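Local coordinates for protein chitinase (Paenibacillus sp. FPU-7, PDB 5GZT) that probably hydrolyses the beta-1,4 linkages between N-acetylglucosamine units at internal positions in chitin and chitodextrins, at residues T786-I791 with K1123-I1128; A981-V986 with G1018-A1023; I404-E409 with T430-L435. All blocks are in the same frame, centred on the assembly; numbering follows the deposited sequence.

Overall arrangement
The three contacts sit in two family 18 barrels strung along one elongated chain. Contact 3 comes first in sequence, in the barrel of the first glycoside hydrolase region, and is closed before the other two begin. Contacts 1 and 2 belong to the second barrel, with contact 2 nested inside the long span of chain that contact 1 closes; their centres are about 17 Å apart. Both reach the same curled sheet of parallel strands, and they touch where Leu1124 packs on Phe1021. The centre of contact 3 lies about 66 Å from that of contact 1 and about 52 Å from that of contact 2; the two barrels are separate modules, with an immunoglobulin-like domain between them in sequence.

Contact 1. Residues T786-I791 with K1123-I1128; sequences TKLTHI and KLLGAI
Lys787 and Leu1125 make the nearest backbone approach, their CA atoms 7.7 Å apart, where the turn leading into strand 790-799 passes helix 1123-1133. Both elements belong to the second (beta/alpha)8 barrel, and the contact brings the C-terminal helix against the entry to the barrel's second strand. Leu1125 does the work from the helix. With CG anti to the backbone N (chi1 168°), its side chain reaches across to the turn and its two methyls part to meet two neighbours. Leu788 comes to it at about a right angle, so the leucines meet through single methyl groups and not along their lengths. Phe1113 of strand 1110-1114 and Tyr1116 touch both leucines and complete this apolar patch.

Lys787 contributes only the base of its chain here. Its extended stem bends at the last torsion, chi4 54°, and the ammonium forms a salt bridge with Asp784 while also making a cation-pi contact with Phe1129, further along the same helix. The packing itself comes down to two methyls: Leu1125 CD1 lies 3.8 Å from Leu788 CD2, and Leu1125 CD2 lies 4.1 Å from Lys787 CB.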
ATOM      1  N   THR B 786     -42.886 -36.610   9.263  1.00 27.05           N
ATOM      2  CA  THR B 786     -42.504 -36.898   7.888  1.00 27.30           C
ATOM      3  C   THR B 786     -41.431 -35.941   7.325  1.00 23.93           C
ATOM      4  O   THR B 786     -40.802 -36.243   6.322  1.00 29.07           O
ATOM      5  CB  THR B 786     -43.717 -36.892   6.912  1.00 29.86           C
ATOM      6  OG1 THR B 786     -44.337 -35.595   6.928  1.00 29.86           O
ATOM      7  CG2 THR B 786     -44.721 -37.895   7.334  1.00 34.63           C
ATOM      8  N   LYS B 787     -41.294 -34.775   7.925  1.00 23.62           N
ATOM      9  CA  LYS B 787     -40.363 -33.766   7.507  1.00 26.48           C
ATOM     10  C   LYS B 787     -39.082 -33.751   8.333  1.00 28.76           C
ATOM     11  O   LYS B 787     -38.122 -33.210   7.879  1.00 31.08           O
ATOM     12  CB  LYS B 787     -41.003 -32.426   7.567  1.00 30.98           C
ATOM     13  CG  LYS B 787     -41.996 -32.248   6.380  1.00 36.70           C
ATOM     14  CD  LYS B 787     -42.601 -30.859   6.309  1.00 40.17           C
ATOM     15  CE  LYS B 787     -43.541 -30.738   5.119  1.00 46.23           C
ATOM     16  NZ  LYS B 787     -44.520 -31.841   5.228  1.00 54.41           N
ATOM     17  N   LEU B 788     -39.074 -34.381   9.504  1.00 25.71           N
ATOM     18  CA  LEU B 788     -37.849 -34.565  10.298  1.00 23.51           C
ATOM     19  C   LEU B 788     -37.226 -35.915  10.111  1.00 22.65           C
ATOM     20  O   LEU B 788     -37.924 -36.937   9.930  1.00 23.15           O
ATOM     21  CB  LEU B 788     -38.134 -34.309  11.798  1.00 20.42           C
ATOM     22  CG  LEU B 788     -38.854 -33.039  12.128  1.00 20.80           C
ATOM     23  CD1 LEU B 788     -39.099 -32.879  13.573  1.00 22.28           C
ATOM     24  CD2 LEU B 788     -37.989 -31.870  11.663  1.00 23.09           C
ATOM     25  N   THR B 789     -35.891 -35.973  10.140  1.00 19.95           N
ATOM     26  CA  THR B 789     -35.236 -37.265  10.332  1.00 17.57           C
ATOM     27  C   THR B 789     -34.899 -37.429  11.795  1.00 16.28           C
ATOM     28  O   THR B 789     -34.676 -38.568  12.271  1.00 18.74           O
ATOM     29  CB  THR B 789     -33.934 -37.366   9.520  1.00 17.25           C
ATOM     30  OG1 THR B 789     -32.996 -36.416  10.000  1.00 15.58           O
ATOM     31  CG2 THR B 789     -34.275 -37.112   7.974  1.00 20.30           C
ATOM     32  N   HIS B 790     -34.739 -36.309  12.488  1.00 17.94           N
ATOM     33  CA  HIS B 790     -34.214 -36.344  13.873  1.00 15.90           C
ATOM     34  C   HIS B 790     -34.955 -35.325  14.709  1.00 15.39           C
ATOM     35  O   HIS B 790     -35.376 -34.259  14.234  1.00 18.33           O
ATOM     36  CB  HIS B 790     -32.686 -36.064  13.983  1.00 14.20           C
ATOM     37  CG  HIS B 790     -31.781 -37.126  13.440  1.00 14.87           C
ATOM     38  ND1 HIS B 790     -31.723 -37.459  12.116  1.00 15.20           N
ATOM     39  CD2 HIS B 790     -30.899 -37.970  14.073  1.00 15.95           C
ATOM     40  CE1 HIS B 790     -30.857 -38.438  11.939  1.00 15.58           C
ATOM     41  NE2 HIS B 790     -30.333 -38.750  13.119  1.00 16.77           N
ATOM     42  N   ILE B 791     -35.121 -35.665  15.962  1.00 14.29           N
ATOM     43  CA  ILE B 791     -35.519 -34.746  17.020  1.00 16.05           C
ATOM     44  C   ILE B 791     -34.574 -34.749  18.159  1.00 15.25           C
ATOM     45  O   ILE B 791     -34.191 -35.845  18.625  1.00 15.57           O
ATOM     46  CB  ILE B 791     -36.890 -35.188  17.573  1.00 18.75           C
ATOM     47  CG1 ILE B 791     -37.991 -34.883  16.524  1.00 18.73           C
ATOM     48  CG2 ILE B 791     -37.196 -34.411  18.895  1.00 20.55           C
ATOM     49  CD1 ILE B 791     -39.351 -35.482  16.834  1.00 18.81           C
ATOM     50  N   LYS B1123     -43.852 -23.129   7.885  1.00 28.34           N
ATOM     51  CA  LYS B1123     -43.170 -22.607   6.722  1.00 33.59           C
ATOM     52  C   LYS B1123     -41.639 -22.620   6.845  1.00 26.16           C
ATOM     53  O   LYS B1123     -40.997 -22.861   5.839  1.00 22.41           O
ATOM     54  CB  LYS B1123     -43.600 -21.168   6.405  1.00 38.84           C
ATOM     55  CG  LYS B1123     -45.066 -21.046   5.955  1.00 46.74           C
ATOM     56  CD  LYS B1123     -45.421 -19.606   5.567  1.00 50.88           C
ATOM     57  CE  LYS B1123     -46.859 -19.555   5.056  1.00 59.90           C
ATOM     58  NZ  LYS B1123     -47.008 -18.405   4.125  1.00 70.47           N
ATOM     59  N   LEU B1124     -41.100 -22.289   8.020  1.00 24.42           N
ATOM     60  CA  LEU B1124     -39.631 -22.334   8.233  1.00 26.62           C
ATOM     61  C   LEU B1124     -39.107 -23.752   7.970  1.00 23.30           C
ATOM     62  O   LEU B1124     -38.177 -23.976   7.111  1.00 25.80           O
ATOM     63  CB  LEU B1124     -39.231 -21.718   9.581  1.00 26.77           C
ATOM     64  CG  LEU B1124     -39.556 -20.220   9.711  1.00 28.51           C
ATOM     65  CD1 LEU B1124     -38.869 -19.554  10.903  1.00 28.05           C
ATOM     66  CD2 LEU B1124     -39.194 -19.398   8.456  1.00 29.30           C
ATOM     67  N   LEU B1125     -39.784 -24.728   8.542  1.00 24.11           N
ATOM     68  CA  LEU B1125     -39.423 -26.145   8.359  1.00 23.92           C
ATOM     69  C   LEU B1125     -39.631 -26.542   6.920  1.00 26.36           C
ATOM     70  O   LEU B1125     -38.758 -27.194   6.322  1.00 24.96           O
ATOM     71  CB  LEU B1125     -40.207 -27.036   9.295  1.00 22.01           C
ATOM     72  CG  LEU B1125     -40.178 -28.523   9.061  1.00 23.21           C
ATOM     73  CD1 LEU B1125     -38.770 -29.068   9.159  1.00 21.92           C
ATOM     74  CD2 LEU B1125     -41.072 -29.224  10.060  1.00 25.84           C
ATOM     75  N   GLY B1126     -40.726 -26.091   6.317  1.00 23.64           N
ATOM     76  CA  GLY B1126     -41.013 -26.472   4.929  1.00 22.27           C
ATOM     77  C   GLY B1126     -39.930 -25.952   3.967  1.00 20.67           C
ATOM     78  O   GLY B1126     -39.578 -26.605   3.037  1.00 24.74           O
ATOM     79  N   ALA B1127     -39.368 -24.803   4.258  1.00 20.22           N
ATOM     80  CA  ALA B1127     -38.307 -24.243   3.480  1.00 25.32           C
ATOM     81  C   ALA B1127     -37.021 -25.101   3.509  1.00 23.68           C
ATOM     82  O   ALA B1127     -36.388 -25.354   2.474  1.00 22.36           O
ATOM     83  CB  ALA B1127     -38.003 -22.833   3.945  1.00 23.63           C
ATOM     84  N   ILE B1128     -36.694 -25.592   4.690  1.00 23.45           N
ATOM     85  CA  ILE B1128     -35.543 -26.471   4.851  1.00 19.70           C
ATOM     86  C   ILE B1128     -35.800 -27.730   4.103  1.00 18.10           C
ATOM     87  O   ILE B1128     -35.004 -28.159   3.283  1.00 20.82           O
ATOM     88  CB  ILE B1128     -35.249 -26.759   6.347  1.00 19.79           C
ATOM     89  CG1 ILE B1128     -34.899 -25.436   7.062  1.00 21.02           C
ATOM     90  CG2 ILE B1128     -34.042 -27.738   6.450  1.00 18.13           C
ATOM     91  CD1 ILE B1128     -34.904 -25.565   8.559  1.00 24.50           C
TER

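Contact 2. Residues A981-V986 with G1018-A1023; sequences AHQASV and GGAFYA
Gln983 and Tyr1022 meet at the mouth of the second (beta/alpha)8 barrel, on the side of the C-terminal strand ends, where family 18 enzymes carry their substrate cleft. Gln983 belongs to the long loop that follows the sixth strand, 964-967; Tyr1022 sits just past the end of the seventh, 1015-1020. The backbones keep their distance, 7.9 Å between the CA atoms of Gln983 and Ala1023, and the glutamine side chain spans the gap.

The first torsion (69°) tucks CG between the backbone N and the carbonyl carbon, and a bend at chi2 then carries the amide to the strand end. There Gln983 NE2 donates to Tyr1022 O at 3.0 Å, but the N-H...O angle of 123° makes this a weak bond. The other end of the amide is held separately: OE1 accepts from the backbone N of Asp971, while the Asp971 carboxylate pairs with the Tyr1022 hydroxyl. Asp971 thus fixes both partners, one through its main chain and the other through its side chain, and with both amide atoms engaged the rotation of the Gln983 amide is restrained.

The Tyr1022 ring is steadied from its own segment, since Ala1020 CB lies 3.9 Å above one face, displaced toward the rim. Farther along, Lys1099 of helix 1093-1106 ties the two segments together by hydrogen-bonding the carbonyls of both Ala984 and Gly1018, and Thr1089 OG1 bonds to the backbone N of Gln983. All four touching residues are buried. Beyond the weak bond, the amide nitrogen rests near carbon atoms: Gln983 NE2 is 4.4 Å from Ala1020 CB and 3.7 Å from Ala1023 CA.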
ATOM      1  N   ALA B 981     -26.071  -5.828  13.307  1.00 34.74           N
ATOM      2  CA  ALA B 981     -25.414  -6.855  12.454  1.00 31.37           C
ATOM      3  C   ALA B 981     -26.274  -8.117  12.384  1.00 31.99           C
ATOM      4  O   ALA B 981     -27.366  -8.185  13.009  1.00 30.43           O
ATOM      5  CB  ALA B 981     -23.987  -7.155  12.942  1.00 28.17           C
ATOM      6  N   HIS B 982     -25.840  -9.090  11.548  1.00 29.92           N
ATOM      7  CA  HIS B 982     -26.667 -10.267  11.312  1.00 28.46           C
ATOM      8  C   HIS B 982     -26.330 -11.299  12.408  1.00 26.76           C
ATOM      9  O   HIS B 982     -25.109 -11.606  12.646  1.00 26.89           O
ATOM     10  CB  HIS B 982     -26.334 -10.855   9.988  1.00 28.79           C
ATOM     11  CG  HIS B 982     -26.615  -9.947   8.832  1.00 27.72           C
ATOM     12  ND1 HIS B 982     -27.887  -9.521   8.510  1.00 24.97           N
ATOM     13  CD2 HIS B 982     -25.790  -9.458   7.870  1.00 27.42           C
ATOM     14  CE1 HIS B 982     -27.830  -8.760   7.435  1.00 24.61           C
ATOM     15  NE2 HIS B 982     -26.579  -8.738   7.004  1.00 27.35           N
ATOM     16  N   GLN B 983     -27.370 -11.722  13.102  1.00 23.90           N
ATOM     17  CA  GLN B 983     -27.232 -12.715  14.219  1.00 25.61           C
ATOM     18  C   GLN B 983     -27.085 -14.167  13.746  1.00 24.50           C
ATOM     19  O   GLN B 983     -26.585 -14.985  14.510  1.00 29.23           O
ATOM     20  CB  GLN B 983     -28.382 -12.621  15.223  1.00 23.63           C
ATOM     21  CG  GLN B 983     -29.772 -13.063  14.742  1.00 24.36           C
ATOM     22  CD  GLN B 983     -30.344 -14.308  15.440  1.00 26.49           C
ATOM     23  OE1 GLN B 983     -29.603 -15.125  16.104  1.00 27.98           O
ATOM     24  NE2 GLN B 983     -31.643 -14.507  15.246  1.00 27.16           N
ATOM     25  N   ALA B 984     -27.463 -14.448  12.499  1.00 23.41           N
ATOM     26  CA  ALA B 984     -27.552 -15.791  11.978  1.00 25.01           C
ATOM     27  C   ALA B 984     -27.175 -15.944  10.499  1.00 25.06           C
ATOM     28  O   ALA B 984     -27.567 -16.924   9.845  1.00 24.50           O
ATOM     29  CB  ALA B 984     -28.960 -16.282  12.176  1.00 25.65           C
ATOM     30  N   SER B 985     -26.389 -15.017   9.956  1.00 23.36           N
ATOM     31  CA  SER B 985     -26.208 -15.005   8.493  1.00 23.89           C
ATOM     32  C   SER B 985     -25.447 -16.216   7.981  1.00 22.38           C
ATOM     33  O   SER B 985     -24.399 -16.591   8.555  1.00 24.75           O
ATOM     34  CB  SER B 985     -25.468 -13.752   8.051  1.00 23.14           C
ATOM     35  OG  SER B 985     -24.224 -13.624   8.694  1.00 26.62           O
ATOM     36  N   VAL B 986     -25.916 -16.780   6.874  1.00 22.15           N
ATOM     37  CA  VAL B 986     -25.249 -17.901   6.260  1.00 22.91           C
ATOM     38  C   VAL B 986     -23.885 -17.573   5.638  1.00 24.49           C
ATOM     39  O   VAL B 986     -22.933 -18.369   5.880  1.00 22.39           O
ATOM     40  CB  VAL B 986     -26.173 -18.709   5.372  1.00 28.72           C
ATOM     41  CG1 VAL B 986     -27.029 -17.839   4.473  1.00 28.75           C
ATOM     42  CG2 VAL B 986     -25.411 -19.758   4.577  1.00 30.38           C
ATOM     43  N   GLY B1018     -27.000 -24.739  11.583  1.00 18.13           N
ATOM     44  CA  GLY B1018     -28.061 -24.393  12.504  1.00 19.54           C
ATOM     45  C   GLY B1018     -28.891 -23.185  11.986  1.00 19.66           C
ATOM     46  O   GLY B1018     -28.326 -22.142  11.578  1.00 20.27           O
ATOM     47  N   GLY B1019     -30.189 -23.378  11.974  1.00 20.22           N
ATOM     48  CA  GLY B1019     -31.168 -22.303  11.767  1.00 22.68           C
ATOM     49  C   GLY B1019     -31.868 -21.913  13.091  1.00 26.45           C
ATOM     50  O   GLY B1019     -32.121 -22.786  13.993  1.00 20.77           O
ATOM     51  N   ALA B1020     -32.234 -20.619  13.202  1.00 24.72           N
ATOM     52  CA  ALA B1020     -32.884 -20.088  14.414  1.00 26.33           C
ATOM     53  C   ALA B1020     -34.278 -19.620  14.017  1.00 27.94           C
ATOM     54  O   ALA B1020     -34.421 -18.767  13.117  1.00 29.35           O
ATOM     55  CB  ALA B1020     -32.117 -18.911  14.917  1.00 27.33           C
ATOM     56  N   PHE B1021     -35.290 -20.081  14.733  1.00 24.87           N
ATOM     57  CA  PHE B1021     -36.672 -19.651  14.471  1.00 22.99           C
ATOM     58  C   PHE B1021     -37.085 -18.446  15.369  1.00 22.27           C
ATOM     59  O   PHE B1021     -38.250 -18.305  15.749  1.00 24.47           O
ATOM     60  CB  PHE B1021     -37.625 -20.794  14.679  1.00 18.76           C
ATOM     61  CG  PHE B1021     -37.587 -21.866  13.611  1.00 20.13           C
ATOM     62  CD1 PHE B1021     -36.609 -21.927  12.602  1.00 19.77           C
ATOM     63  CD2 PHE B1021     -38.541 -22.860  13.643  1.00 18.51           C
ATOM     64  CE1 PHE B1021     -36.614 -22.976  11.693  1.00 18.93           C
ATOM     65  CE2 PHE B1021     -38.559 -23.880  12.697  1.00 20.60           C
ATOM     66  CZ  PHE B1021     -37.600 -23.919  11.719  1.00 19.03           C
ATOM     67  N   TYR B1022     -36.122 -17.637  15.747  1.00 24.01           N
ATOM     68  CA  TYR B1022     -36.369 -16.460  16.565  1.00 26.72           C
ATOM     69  C   TYR B1022     -35.420 -15.398  16.096  1.00 27.16           C
ATOM     70  O   TYR B1022     -34.351 -15.698  15.503  1.00 30.75           O
ATOM     71  CB  TYR B1022     -36.157 -16.706  18.080  1.00 23.68           C
ATOM     72  CG  TYR B1022     -34.746 -17.156  18.459  1.00 26.71           C
ATOM     73  CD1 TYR B1022     -34.371 -18.535  18.420  1.00 30.20           C
ATOM     74  CD2 TYR B1022     -33.790 -16.249  18.843  1.00 28.20           C
ATOM     75  CE1 TYR B1022     -33.080 -18.961  18.741  1.00 28.65           C
ATOM     76  CE2 TYR B1022     -32.492 -16.669  19.166  1.00 33.50           C
ATOM     77  CZ  TYR B1022     -32.147 -18.025  19.108  1.00 32.74           C
ATOM     78  OH  TYR B1022     -30.859 -18.365  19.445  1.00 38.25           O
ATOM     79  N   ALA B1023     -35.737 -14.161  16.490  1.00 29.75           N
ATOM     80  CA  ALA B1023     -34.925 -12.995  16.154  1.00 26.60           C
ATOM     81  C   ALA B1023     -34.157 -12.396  17.281  1.00 26.80           C
ATOM     82  O   ALA B1023     -34.393 -12.657  18.449  1.00 31.42           O
ATOM     83  CB  ALA B1023     -35.828 -11.931  15.567  1.00 27.37           C
TER

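Contact 3. Residues I404-E409 with T430-L435; sequences IDLDWE and TALLKL
Leu406 points from strand 403-407 into helix 425-447 and is met there by two consecutive leucines, Leu432 and Leu433, which approach it in different ways. Leu406 and Leu433 run antiparallel, each side chain passing alongside the other, each with CG anti to its own carbonyl carbon, and their ends meet at 4.1 Å between Leu406 CD1 and Leu433 CD2. Leu432 instead comes in at a slant to Leu406. It sets out with CG anti to the backbone N (chi1 171°), which sends the chain toward the strand and brings Leu432 CD2 within 4.2 Å of Leu406 CD1. One methyl of Leu406 is therefore lodged against a methyl from each of the two helix residues.

The backbones stay well apart, with 9.0 Å between the CA atoms of Leu406 and Leu433, and the leucine side chains fill the layer between strand and helix. Trp408 borders the same patch: its CZ3 lies 4.5 Å from Leu432 CD2, while its ring stacks on Phe375 and meets Phe429 with the planes at about 75°.

Leu406 sits inside the DXXDXDXE signature of family 18, whose last three acidic positions here are Asp405, Asp407 and Glu409; the glutamate is the probable catalytic acid, as in relatives. Asp405 leaves the strand on the side away from the helix, and its OD2 bonds Ser366 OG; Asp407 OD2 bonds Tyr282 OH. Leu406, between two of the signature's acidic residues in sequence, thus packs the fourth strand of the first (beta/alpha)8 barrel to the helix that follows it. Strand 362-368 lies alongside and adds Ile367 to Leu406, Leu436 extends the patch one turn further along helix 425-447, and helix 382-398 closes the flank with Arg385 and Phe388 against Leu432.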
ATOM      1  N   ILE B 404      -0.249  14.077   0.019  1.00 31.70           N
ATOM      2  CA  ILE B 404      -0.601  14.480  -1.331  1.00 31.27           C
ATOM      3  C   ILE B 404       0.262  13.632  -2.267  1.00 33.91           C
ATOM      4  O   ILE B 404       1.511  13.515  -2.070  1.00 37.07           O
ATOM      5  CB  ILE B 404      -0.203  15.948  -1.625  1.00 32.59           C
ATOM      6  CG1 ILE B 404      -1.007  16.941  -0.754  1.00 37.64           C
ATOM      7  CG2 ILE B 404      -0.424  16.367  -3.063  1.00 32.05           C
ATOM      8  CD1 ILE B 404      -0.446  18.367  -0.826  1.00 42.15           C
ATOM      9  N   ASP B 405      -0.368  13.165  -3.337  1.00 29.92           N
ATOM     10  CA  ASP B 405       0.318  12.471  -4.425  1.00 32.93           C
ATOM     11  C   ASP B 405       0.022  13.163  -5.750  1.00 27.77           C
ATOM     12  O   ASP B 405      -1.101  13.491  -6.001  1.00 31.73           O
ATOM     13  CB  ASP B 405      -0.087  10.938  -4.411  1.00 32.95           C
ATOM     14  CG  ASP B 405       0.244  10.249  -5.708  1.00 31.84           C
ATOM     15  OD1 ASP B 405       1.433   9.939  -5.874  1.00 30.83           O
ATOM     16  OD2 ASP B 405      -0.650  10.124  -6.568  1.00 32.32           O
ATOM     17  N   LEU B 406       0.987  13.354  -6.632  1.00 29.18           N
ATOM     18  CA  LEU B 406       0.675  13.908  -7.946  1.00 29.38           C
ATOM     19  C   LEU B 406       0.849  12.874  -9.001  1.00 30.33           C
ATOM     20  O   LEU B 406       1.901  12.215  -9.038  1.00 27.80           O
ATOM     21  CB  LEU B 406       1.596  15.035  -8.326  1.00 31.60           C
ATOM     22  CG  LEU B 406       1.733  16.276  -7.390  1.00 34.10           C
ATOM     23  CD1 LEU B 406       2.494  17.328  -8.161  1.00 32.73           C
ATOM     24  CD2 LEU B 406       0.375  16.773  -6.959  1.00 38.10           C
ATOM     25  N   ASP B 407      -0.133  12.787  -9.905  1.00 28.20           N
ATOM     26  CA  ASP B 407      -0.094  11.920 -11.081  1.00 31.75           C
ATOM     27  C   ASP B 407      -0.233  12.760 -12.303  1.00 33.31           C
ATOM     28  O   ASP B 407      -1.341  12.817 -12.945  1.00 29.81           O
ATOM     29  CB  ASP B 407      -1.201  10.795 -11.053  1.00 31.81           C
ATOM     30  CG  ASP B 407      -1.119   9.917  -9.825  1.00 36.64           C
ATOM     31  OD1 ASP B 407      -0.194  10.181  -8.977  1.00 34.34           O
ATOM     32  OD2 ASP B 407      -1.974   8.962  -9.674  1.00 36.41           O
ATOM     33  N   TRP B 408       0.875  13.395 -12.695  1.00 30.60           N
ATOM     34  CA  TRP B 408       0.853  14.143 -13.939  1.00 29.58           C
ATOM     35  C   TRP B 408       1.253  13.274 -15.081  1.00 27.94           C
ATOM     36  O   TRP B 408       2.372  12.680 -15.129  1.00 27.75           O
ATOM     37  CB  TRP B 408       1.751  15.371 -13.772  1.00 32.04           C
ATOM     38  CG  TRP B 408       2.065  16.345 -14.892  1.00 34.38           C
ATOM     39  CD1 TRP B 408       1.763  16.294 -16.219  1.00 38.09           C
ATOM     40  CD2 TRP B 408       2.842  17.535 -14.703  1.00 36.64           C
ATOM     41  NE1 TRP B 408       2.318  17.387 -16.865  1.00 36.35           N
ATOM     42  CE2 TRP B 408       3.018  18.129 -15.957  1.00 36.12           C
ATOM     43  CE3 TRP B 408       3.432  18.134 -13.562  1.00 38.95           C
ATOM     44  CZ2 TRP B 408       3.712  19.324 -16.129  1.00 38.74           C
ATOM     45  CZ3 TRP B 408       4.185  19.328 -13.748  1.00 40.96           C
ATOM     46  CH2 TRP B 408       4.292  19.897 -15.016  1.00 40.26           C
ATOM     47  N   GLU B 409       0.369  13.218 -16.068  1.00 33.67           N
ATOM     48  CA  GLU B 409       0.472  12.228 -17.131  1.00 30.02           C
ATOM     49  C   GLU B 409       0.491  12.904 -18.480  1.00 32.17           C
ATOM     50  O   GLU B 409      -0.492  12.959 -19.163  1.00 32.74           O
ATOM     51  CB  GLU B 409      -0.630  11.132 -16.987  1.00 33.21           C
ATOM     52  CG  GLU B 409      -0.717  10.530 -15.567  1.00 32.73           C
ATOM     53  CD  GLU B 409      -1.575   9.255 -15.451  1.00 30.12           C
ATOM     54  OE1 GLU B 409      -1.897   8.686 -16.485  1.00 29.63           O
ATOM     55  OE2 GLU B 409      -1.896   8.821 -14.319  1.00 29.41           O
ATOM     56  N   THR B 430       9.975  19.825 -10.923  1.00 32.64           N
ATOM     57  CA  THR B 430      10.919  19.833  -9.768  1.00 37.04           C
ATOM     58  C   THR B 430      10.606  20.924  -8.740  1.00 34.46           C
ATOM     59  O   THR B 430      10.516  20.702  -7.495  1.00 36.83           O
ATOM     60  CB  THR B 430      12.373  19.980 -10.290  1.00 39.76           C
ATOM     61  OG1 THR B 430      12.689  18.850 -11.119  1.00 38.49           O
ATOM     62  CG2 THR B 430      13.362  20.079  -9.115  1.00 40.46           C
ATOM     63  N   ALA B 431      10.397  22.118  -9.280  1.00 39.39           N
ATOM     64  CA  ALA B 431      10.069  23.308  -8.441  1.00 39.25           C
ATOM     65  C   ALA B 431       8.739  23.134  -7.712  1.00 39.42           C
ATOM     66  O   ALA B 431       8.620  23.389  -6.505  1.00 36.52           O
ATOM     67  CB  ALA B 431      10.034  24.542  -9.339  1.00 38.15           C
ATOM     68  N   LEU B 432       7.735  22.632  -8.443  1.00 37.45           N
ATOM     69  CA  LEU B 432       6.439  22.384  -7.813  1.00 37.47           C
ATOM     70  C   LEU B 432       6.554  21.427  -6.647  1.00 35.95           C
ATOM     71  O   LEU B 432       5.981  21.631  -5.563  1.00 34.63           O
ATOM     72  CB  LEU B 432       5.416  21.904  -8.883  1.00 40.44           C
ATOM     73  CG  LEU B 432       4.065  21.383  -8.440  1.00 42.94           C
ATOM     74  CD1 LEU B 432       3.314  22.326  -7.494  1.00 48.80           C
ATOM     75  CD2 LEU B 432       3.270  21.127  -9.719  1.00 45.63           C
ATOM     76  N   LEU B 433       7.313  20.355  -6.864  1.00 42.52           N
ATOM     77  CA  LEU B 433       7.496  19.349  -5.800  1.00 39.61           C
ATOM     78  C   LEU B 433       8.241  19.931  -4.611  1.00 31.79           C
ATOM     79  O   LEU B 433       7.901  19.684  -3.437  1.00 32.63           O
ATOM     80  CB  LEU B 433       8.212  18.109  -6.372  1.00 36.06           C
ATOM     81  CG  LEU B 433       7.335  17.244  -7.303  1.00 35.48           C
ATOM     82  CD1 LEU B 433       8.198  16.210  -7.992  1.00 34.56           C
ATOM     83  CD2 LEU B 433       6.193  16.584  -6.565  1.00 34.82           C
ATOM     84  N   LYS B 434       9.299  20.654  -4.923  1.00 37.46           N
ATOM     85  CA  LYS B 434      10.044  21.403  -3.870  1.00 39.86           C
ATOM     86  C   LYS B 434       9.119  22.247  -2.992  1.00 36.44           C
ATOM     87  O   LYS B 434       9.067  22.136  -1.727  1.00 36.18           O
ATOM     88  CB  LYS B 434      11.052  22.285  -4.589  1.00 45.97           C
ATOM     89  CG  LYS B 434      11.966  23.093  -3.686  1.00 52.12           C
ATOM     90  CD  LYS B 434      13.023  23.768  -4.558  1.00 59.18           C
ATOM     91  CE  LYS B 434      14.084  24.482  -3.730  1.00 63.03           C
ATOM     92  NZ  LYS B 434      13.459  25.516  -2.874  1.00 61.97           N
ATOM     93  N   LEU B 435       8.328  23.074  -3.675  1.00 38.74           N
ATOM     94  CA  LEU B 435       7.404  23.930  -2.979  1.00 37.21           C
ATOM     95  C   LEU B 435       6.500  23.171  -2.044  1.00 44.56           C
ATOM     96  O   LEU B 435       6.355  23.525  -0.870  1.00 46.36           O
ATOM     97  CB  LEU B 435       6.598  24.758  -3.963  1.00 42.89           C
ATOM     98  CG  LEU B 435       5.641  25.803  -3.363  1.00 44.22           C
ATOM     99  CD1 LEU B 435       6.314  26.749  -2.350  1.00 48.97           C
ATOM    100  CD2 LEU B 435       5.037  26.571  -4.527  1.00 47.71           C
TER